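Local coordinates for protein exodeoxyribonuclease III (Archaeoglobus fulgidus, PDB 2VOA) that cleaves DNA at abasic sites as an AP endonuclease of the exonuclease III family, probably with magnesium or manganese ions as cofactors, at residues Lys116-Tyr119 with Lys120-Trp123; Glu125-Tyr128 with His129-Gln132. The protein carries 1 engineered substitution. All blocks are in the same frame, centred on the assembly; numbering follows the deposited sequence.

Contact 1. Residues Lys116-Tyr119 with Lys120-Trp123; sequences KYQY and KLQW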
ATOM      1  N   LYS A 116     -23.107   9.473  19.179  1.00 28.90           N
ATOM      2  CA  LYS A 116     -21.679   9.232  19.423  1.00 29.29           C
ATOM      3  C   LYS A 116     -21.071  10.335  20.274  1.00 28.32           C
ATOM      4  O   LYS A 116     -20.209  10.055  21.093  1.00 28.49           O
ATOM      5  CB  LYS A 116     -20.889   9.118  18.127  1.00 30.32           C
ATOM      6  CG  LYS A 116     -21.337   7.987  17.195  1.00 34.05           C
ATOM      7  CD  LYS A 116     -20.251   7.792  16.130  1.00 37.57           C
ATOM      8  CE  LYS A 116     -20.556   6.645  15.180  1.00 42.07           C
ATOM      9  NZ  LYS A 116     -19.310   6.278  14.430  1.00 44.12           N
ATOM     10  N   TYR A 117     -21.540  11.578  20.093  1.00 27.65           N
ATOM     11  CA  TYR A 117     -21.024  12.685  20.930  1.00 27.37           C
ATOM     12  C   TYR A 117     -21.470  12.523  22.375  1.00 26.57           C
ATOM     13  O   TYR A 117     -20.670  12.697  23.280  1.00 26.33           O
ATOM     14  CB  TYR A 117     -21.393  14.060  20.384  1.00 27.44           C
ATOM     15  CG  TYR A 117     -20.681  15.195  21.118  1.00 25.99           C
ATOM     16  CD1 TYR A 117     -19.280  15.319  21.057  1.00 26.70           C
ATOM     17  CD2 TYR A 117     -21.409  16.146  21.836  1.00 28.30           C
ATOM     18  CE1 TYR A 117     -18.609  16.356  21.718  1.00 26.97           C
ATOM     19  CE2 TYR A 117     -20.750  17.212  22.515  1.00 27.78           C
ATOM     20  CZ  TYR A 117     -19.369  17.302  22.435  1.00 29.63           C
ATOM     21  OH  TYR A 117     -18.723  18.317  23.083  1.00 28.14           O
ATOM     22  N   GLN A 118     -22.728  12.131  22.582  1.00 25.94           N
ATOM     23  CA  GLN A 118     -23.197  11.887  23.958  1.00 26.04           C
ATOM     24  C   GLN A 118     -22.397  10.731  24.565  1.00 26.39           C
ATOM     25  O   GLN A 118     -22.035  10.755  25.750  1.00 26.36           O
ATOM     26  CB  GLN A 118     -24.693  11.590  23.976  1.00 26.09           C
ATOM     27  CG  GLN A 118     -25.551  12.819  23.579  1.00 25.19           C
ATOM     28  CD  GLN A 118     -25.182  14.056  24.391  1.00 28.51           C
ATOM     29  OE1 GLN A 118     -25.190  14.024  25.626  1.00 27.03           O
ATOM     30  NE2 GLN A 118     -24.836  15.142  23.701  1.00 28.10           N
ATOM     31  N   TYR A 119     -22.111   9.721  23.752  1.00 26.23           N
ATOM     32  CA  TYR A 119     -21.285   8.598  24.227  1.00 27.21           C
ATOM     33  C   TYR A 119     -19.867   9.050  24.631  1.00 27.07           C
ATOM     34  O   TYR A 119     -19.353   8.633  25.678  1.00 27.09           O
ATOM     35  CB  TYR A 119     -21.243   7.449  23.194  1.00 28.78           C
ATOM     36  CG  TYR A 119     -20.579   6.234  23.793  1.00 29.27           C
ATOM     37  CD1 TYR A 119     -21.257   5.456  24.749  1.00 30.98           C
ATOM     38  CD2 TYR A 119     -19.273   5.909  23.474  1.00 28.16           C
ATOM     39  CE1 TYR A 119     -20.648   4.350  25.334  1.00 31.56           C
ATOM     40  CE2 TYR A 119     -18.641   4.795  24.047  1.00 28.12           C
ATOM     41  CZ  TYR A 119     -19.337   4.041  24.982  1.00 30.35           C
ATOM     42  OH  TYR A 119     -18.732   2.960  25.554  1.00 33.02           O
ATOM     43  N   LYS A 120     -19.277   9.952  23.847  1.00 26.54           N
ATOM     44  CA  LYS A 120     -17.972  10.550  24.180  1.00 26.06           C
ATOM     45  C   LYS A 120     -18.032  11.264  25.544  1.00 26.17           C
ATOM     46  O   LYS A 120     -17.146  11.094  26.402  1.00 26.25           O
ATOM     47  CB  LYS A 120     -17.550  11.533  23.081  1.00 26.15           C
ATOM     48  CG  LYS A 120     -16.213  12.271  23.374  1.00 25.52           C
ATOM     49  CD  LYS A 120     -15.929  13.230  22.232  1.00 26.80           C
ATOM     50  CE  LYS A 120     -14.530  13.781  22.332  1.00 26.96           C
ATOM     51  NZ  LYS A 120     -14.134  14.488  21.070  1.00 28.45           N
ATOM     52  N   LEU A 121     -19.062  12.073  25.745  1.00 26.35           N
ATOM     53  CA  LEU A 121     -19.200  12.820  27.014  1.00 25.98           C
ATOM     54  C   LEU A 121     -19.351  11.845  28.170  1.00 26.41           C
ATOM     55  O   LEU A 121     -18.707  11.988  29.200  1.00 27.37           O
ATOM     56  CB  LEU A 121     -20.358  13.826  26.965  1.00 26.42           C
ATOM     57  CG  LEU A 121     -20.246  14.935  25.890  1.00 25.30           C
ATOM     58  CD1 LEU A 121     -21.512  15.844  25.895  1.00 24.36           C
ATOM     59  CD2 LEU A 121     -18.943  15.738  26.076  1.00 27.96           C
ATOM     60  N   GLN A 122     -20.196  10.840  27.983  1.00 26.42           N
ATOM     61  CA  GLN A 122     -20.373   9.822  29.008  1.00 27.00           C
ATOM     62  C   GLN A 122     -19.059   9.084  29.309  1.00 26.81           C
ATOM     63  O   GLN A 122     -18.792   8.741  30.463  1.00 27.15           O
ATOM     64  CB  GLN A 122     -21.493   8.866  28.583  1.00 26.70           C
ATOM     65  CG  GLN A 122     -22.854   9.543  28.602  1.00 27.95           C
ATOM     66  CD  GLN A 122     -23.910   8.797  27.794  1.00 31.32           C
ATOM     67  OE1 GLN A 122     -24.953   9.363  27.450  1.00 33.76           O
ATOM     68  NE2 GLN A 122     -23.647   7.537  27.485  1.00 30.02           N
ATOM     69  N   TRP A 123     -18.239   8.840  28.274  1.00 26.90           N
ATOM     70  CA  TRP A 123     -16.955   8.122  28.406  1.00 27.64           C
ATOM     71  C   TRP A 123     -15.988   8.941  29.251  1.00 28.57           C
ATOM     72  O   TRP A 123     -15.356   8.417  30.170  1.00 28.36           O
ATOM     73  CB  TRP A 123     -16.330   7.890  27.034  1.00 28.46           C
ATOM     74  CG  TRP A 123     -15.515   6.611  26.916  1.00 29.47           C
ATOM     75  CD1 TRP A 123     -15.998   5.373  26.589  1.00 28.68           C
ATOM     76  CD2 TRP A 123     -14.099   6.444  27.133  1.00 28.20           C
ATOM     77  NE1 TRP A 123     -14.977   4.449  26.570  1.00 29.34           N
ATOM     78  CE2 TRP A 123     -13.799   5.073  26.895  1.00 28.37           C
ATOM     79  CE3 TRP A 123     -13.053   7.318  27.492  1.00 29.63           C
ATOM     80  CZ2 TRP A 123     -12.487   4.548  27.008  1.00 30.86           C
ATOM     81  CZ3 TRP A 123     -11.750   6.801  27.593  1.00 28.42           C
ATOM     82  CH2 TRP A 123     -11.481   5.430  27.355  1.00 29.26           C
TER
HETATM   83  O   HOH W   1     -25.308  12.231  27.820  1.00 33.07           O
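Side chains one turn apart, Tyr117 with Leu121 and Tyr119 with Trp123, meet here within helix 115-134, near its DNA-facing beginning. Leu121 CG lies over one face of the Tyr117 ring, offset toward the rim, and its CD1 comes to 3.7 Å from Tyr117 CE2. With CG anti to the backbone N (chi1 -171°), the Tyr117 ring stands out from the helix, leaning toward the next turn, and lies against the leucine branches. Tyrosine suits the place because the ring offers an apolar face to the leucine while its hydroxyl is hydrogen-bonded to His169 ND1 and Ala172 N.

Tyr119 meets Trp123 obliquely, with Tyr119 CE2 3.7 Å from Trp123 CD1 and the ring planes 57° apart. Tryptophan suits its place by pairing a flat apolar surface with an indole N-H: Trp123 NE1 and Tyr119 OH both bond to Asp87 OD2, so one carboxylate oxygen fixes two aromatic groups. The helix is the connection of a beta-alpha-beta unit, between strands 99-105 and 141-144 of the DNase I-like fold. The extended Lys120 passes the Tyr117 ring, its CD 4.1 Å from Tyr117 CD1.

A water bridges the two exposed glutamines, donating to Gln118 OE1 at 2.8 Å and to Gln122 OE1 at 2.9 Å. Both lysine ends reach beyond the contact, Lys120 NZ to the backbone oxygens of Gln108, Asn148 and Val166, and Lys116 NZ, from the start of the helix, to a phosphate of the bound DNA.

Contact 2. Residues Glu125-Tyr128 with His129-Gln132; sequences ERLY and HYLQ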
ATOM      1  N   GLU A 125     -16.865  11.173  31.464  1.00 27.53           N
ATOM      2  CA  GLU A 125     -17.372  11.161  32.837  1.00 28.15           C
ATOM      3  C   GLU A 125     -16.994   9.833  33.531  1.00 27.90           C
ATOM      4  O   GLU A 125     -16.565   9.804  34.692  1.00 26.83           O
ATOM      5  CB  GLU A 125     -18.893  11.364  32.854  1.00 28.46           C
ATOM      6  CG  GLU A 125     -19.562  11.167  34.224  1.00 27.96           C
ATOM      7  CD  GLU A 125     -19.270  12.282  35.230  1.00 32.87           C
ATOM      8  OE1 GLU A 125     -19.798  12.197  36.376  1.00 32.28           O
ATOM      9  OE2 GLU A 125     -18.553  13.261  34.885  1.00 32.59           O
ATOM     10  N   ARG A 126     -17.162   8.729  32.816  1.00 27.22           N
ATOM     11  CA  ARG A 126     -16.769   7.424  33.362  1.00 28.23           C
ATOM     12  C   ARG A 126     -15.273   7.395  33.649  1.00 28.43           C
ATOM     13  O   ARG A 126     -14.861   6.902  34.702  1.00 28.97           O
ATOM     14  CB  ARG A 126     -17.180   6.298  32.414  1.00 27.95           C
ATOM     15  CG  ARG A 126     -18.695   6.101  32.332  1.00 28.60           C
ATOM     16  CD  ARG A 126     -19.006   4.709  31.811  1.00 31.88           C
ATOM     17  NE  ARG A 126     -18.695   4.540  30.393  1.00 32.76           N
ATOM     18  CZ  ARG A 126     -18.320   3.381  29.848  1.00 31.80           C
ATOM     19  NH1 ARG A 126     -18.184   2.305  30.609  1.00 33.32           N
ATOM     20  NH2 ARG A 126     -18.074   3.294  28.554  1.00 31.92           N
ATOM     21  N   LEU A 127     -14.483   7.975  32.744  1.00 27.68           N
ATOM     22  CA  LEU A 127     -13.023   7.982  32.894  1.00 28.49           C
ATOM     23  C   LEU A 127     -12.639   8.789  34.127  1.00 28.26           C
ATOM     24  O   LEU A 127     -11.724   8.411  34.870  1.00 28.70           O
ATOM     25  CB  LEU A 127     -12.357   8.558  31.639  1.00 28.56           C
ATOM     26  CG  LEU A 127     -10.831   8.543  31.677  1.00 28.80           C
ATOM     27  CD1 LEU A 127     -10.324   7.125  31.881  1.00 29.06           C
ATOM     28  CD2 LEU A 127     -10.283   9.101  30.371  1.00 30.65           C
ATOM     29  N   TYR A 128     -13.328   9.903  34.350  1.00 28.25           N
ATOM     30  CA  TYR A 128     -13.134  10.678  35.583  1.00 27.58           C
ATOM     31  C   TYR A 128     -13.261   9.813  36.845  1.00 28.16           C
ATOM     32  O   TYR A 128     -12.357   9.770  37.682  1.00 27.77           O
ATOM     33  CB  TYR A 128     -14.144  11.852  35.641  1.00 28.52           C
ATOM     34  CG  TYR A 128     -14.103  12.605  36.961  1.00 28.07           C
ATOM     35  CD1 TYR A 128     -15.004  12.303  37.988  1.00 31.27           C
ATOM     36  CD2 TYR A 128     -13.143  13.601  37.187  1.00 30.19           C
ATOM     37  CE1 TYR A 128     -14.959  12.995  39.207  1.00 29.46           C
ATOM     38  CE2 TYR A 128     -13.086  14.297  38.402  1.00 30.34           C
ATOM     39  CZ  TYR A 128     -13.997  13.973  39.405  1.00 30.33           C
ATOM     40  OH  TYR A 128     -13.973  14.635  40.610  1.00 32.04           O
ATOM     41  N   HIS A 129     -14.371   9.094  36.960  1.00 28.04           N
ATOM     42  CA  HIS A 129     -14.609   8.288  38.157  1.00 28.90           C
ATOM     43  C   HIS A 129     -13.620   7.128  38.257  1.00 29.74           C
ATOM     44  O   HIS A 129     -13.149   6.797  39.356  1.00 30.14           O
ATOM     45  CB  HIS A 129     -16.072   7.867  38.208  1.00 29.40           C
ATOM     46  CG  HIS A 129     -16.987   9.028  38.434  1.00 30.88           C
ATOM     47  ND1 HIS A 129     -17.001   9.731  39.623  1.00 32.16           N
ATOM     48  CD2 HIS A 129     -17.877   9.642  37.620  1.00 31.90           C
ATOM     49  CE1 HIS A 129     -17.885  10.712  39.539  1.00 33.52           C
ATOM     50  NE2 HIS A 129     -18.425  10.686  38.333  1.00 34.05           N
ATOM     51  N   TYR A 130     -13.265   6.569  37.103  1.00 29.39           N
ATOM     52  CA  TYR A 130     -12.305   5.465  37.037  1.00 29.60           C
ATOM     53  C   TYR A 130     -10.927   5.887  37.565  1.00 29.47           C
ATOM     54  O   TYR A 130     -10.333   5.194  38.416  1.00 29.55           O
ATOM     55  CB  TYR A 130     -12.249   4.898  35.614  1.00 31.31           C
ATOM     56  CG  TYR A 130     -11.149   3.881  35.370  1.00 32.41           C
ATOM     57  CD1 TYR A 130     -11.290   2.544  35.743  1.00 35.71           C
ATOM     58  CD2 TYR A 130      -9.957   4.272  34.752  1.00 34.07           C
ATOM     59  CE1 TYR A 130     -10.247   1.607  35.497  1.00 34.23           C
ATOM     60  CE2 TYR A 130      -8.929   3.358  34.518  1.00 34.41           C
ATOM     61  CZ  TYR A 130      -9.088   2.040  34.875  1.00 35.13           C
ATOM     62  OH  TYR A 130      -8.059   1.142  34.636  1.00 37.16           O
ATOM     63  N   LEU A 131     -10.435   7.030  37.090  1.00 28.57           N
ATOM     64  CA  LEU A 131      -9.122   7.536  37.521  1.00 28.72           C
ATOM     65  C   LEU A 131      -9.140   8.075  38.945  1.00 29.08           C
ATOM     66  O   LEU A 131      -8.191   7.871  39.689  1.00 29.58           O
ATOM     67  CB  LEU A 131      -8.627   8.600  36.561  1.00 28.70           C
ATOM     68  CG  LEU A 131      -8.400   8.043  35.146  1.00 29.63           C
ATOM     69  CD1 LEU A 131      -8.146   9.216  34.207  1.00 31.27           C
ATOM     70  CD2 LEU A 131      -7.281   6.988  35.077  1.00 30.90           C
ATOM     71  N   GLN A 132     -10.222   8.751  39.332  1.00 28.85           N
ATOM     72  CA  GLN A 132     -10.379   9.202  40.719  1.00 29.89           C
ATOM     73  C   GLN A 132     -10.282   8.019  41.696  1.00 30.19           C
ATOM     74  O   GLN A 132      -9.702   8.138  42.790  1.00 30.83           O
ATOM     75  CB  GLN A 132     -11.728   9.908  40.891  1.00 30.73           C
ATOM     76  CG  GLN A 132     -11.941  10.510  42.258  1.00 32.29           C
ATOM     77  CD  GLN A 132     -13.290  11.176  42.378  1.00 36.46           C
ATOM     78  OE1 GLN A 132     -14.329  10.595  42.018  1.00 38.00           O
ATOM     79  NE2 GLN A 132     -13.297  12.391  42.916  1.00 39.54           N
TER
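In the second half of helix 115-134, a histidine-carboxylate bond between Glu125 and His129, four residues apart, stands beside an aromatic pair formed by Tyr128 and His129. His129 NE2 donates to Glu125 OE1 at 2.8 Å. The oxygen lies at the edge of the imidazole, close to its plane, whereas the N-H reaches it from above the carboxylate plane; the two flat groups are turned 80° apart. A bend at chi2 (72°) brings the glutamate carboxylate back to the histidine one turn on.

Tyr128 directs its edge at the face of His129 in an edge-to-face contact, with planes at 85° and Tyr128 CD1 3.6 Å above the imidazole, over its centre. Further out, the tyrosine ring passes obliquely beside the amide of Gln132, whose OE1 is 3.7 Å from Tyr128 CE1. Tyrosine suits this partly exposed position because its long flat ring can meet both neighbours. An alanine here is likely to leave the imidazole face and the Gln132 amide without their aromatic neighbour.

On the buried side the touching atoms are carbon. Leu127 CG lies 3.8 Å from Leu131 CD1, and Leu127 CD1 lies 4.1 Å from Tyr130 CD2. Leucine suits both of its places: its branched, purely apolar end packs on Trp143 of strand 141-144 and Ile179 of helix 170-180 with nothing polar to satisfy.

Lys178 meets the contact twice, in a cation-pi interaction with the Tyr128 ring and in a salt bridge with Glu125 OE2. The carboxylate thus joins two basic groups through different oxygens; its negative charge would probably favour a protonated imidazole, while the nearby lysine would partly offset that effect.

Overall arrangement
Both contacts belong to helix 115-134 and follow one another along the chain, contact 1 closing before contact 2 opens; their centres are about 13 Å apart. They also touch, Tyr119 OH lying 3.1 Å from Arg126 NH2. The helix lies beside helix 170-180, on which both contacts pack, and contact 2 also meets one of the two six-stranded mixed sheets of the chain. The nearest atom of contact 1 is about 3 Å from the bound DNA, that of contact 2 about 14 Å. One continuous helix therefore runs from the DNA-binding end, close to the predicted metal-site residue Asn148, to packing against the sheet and the neighbouring helix.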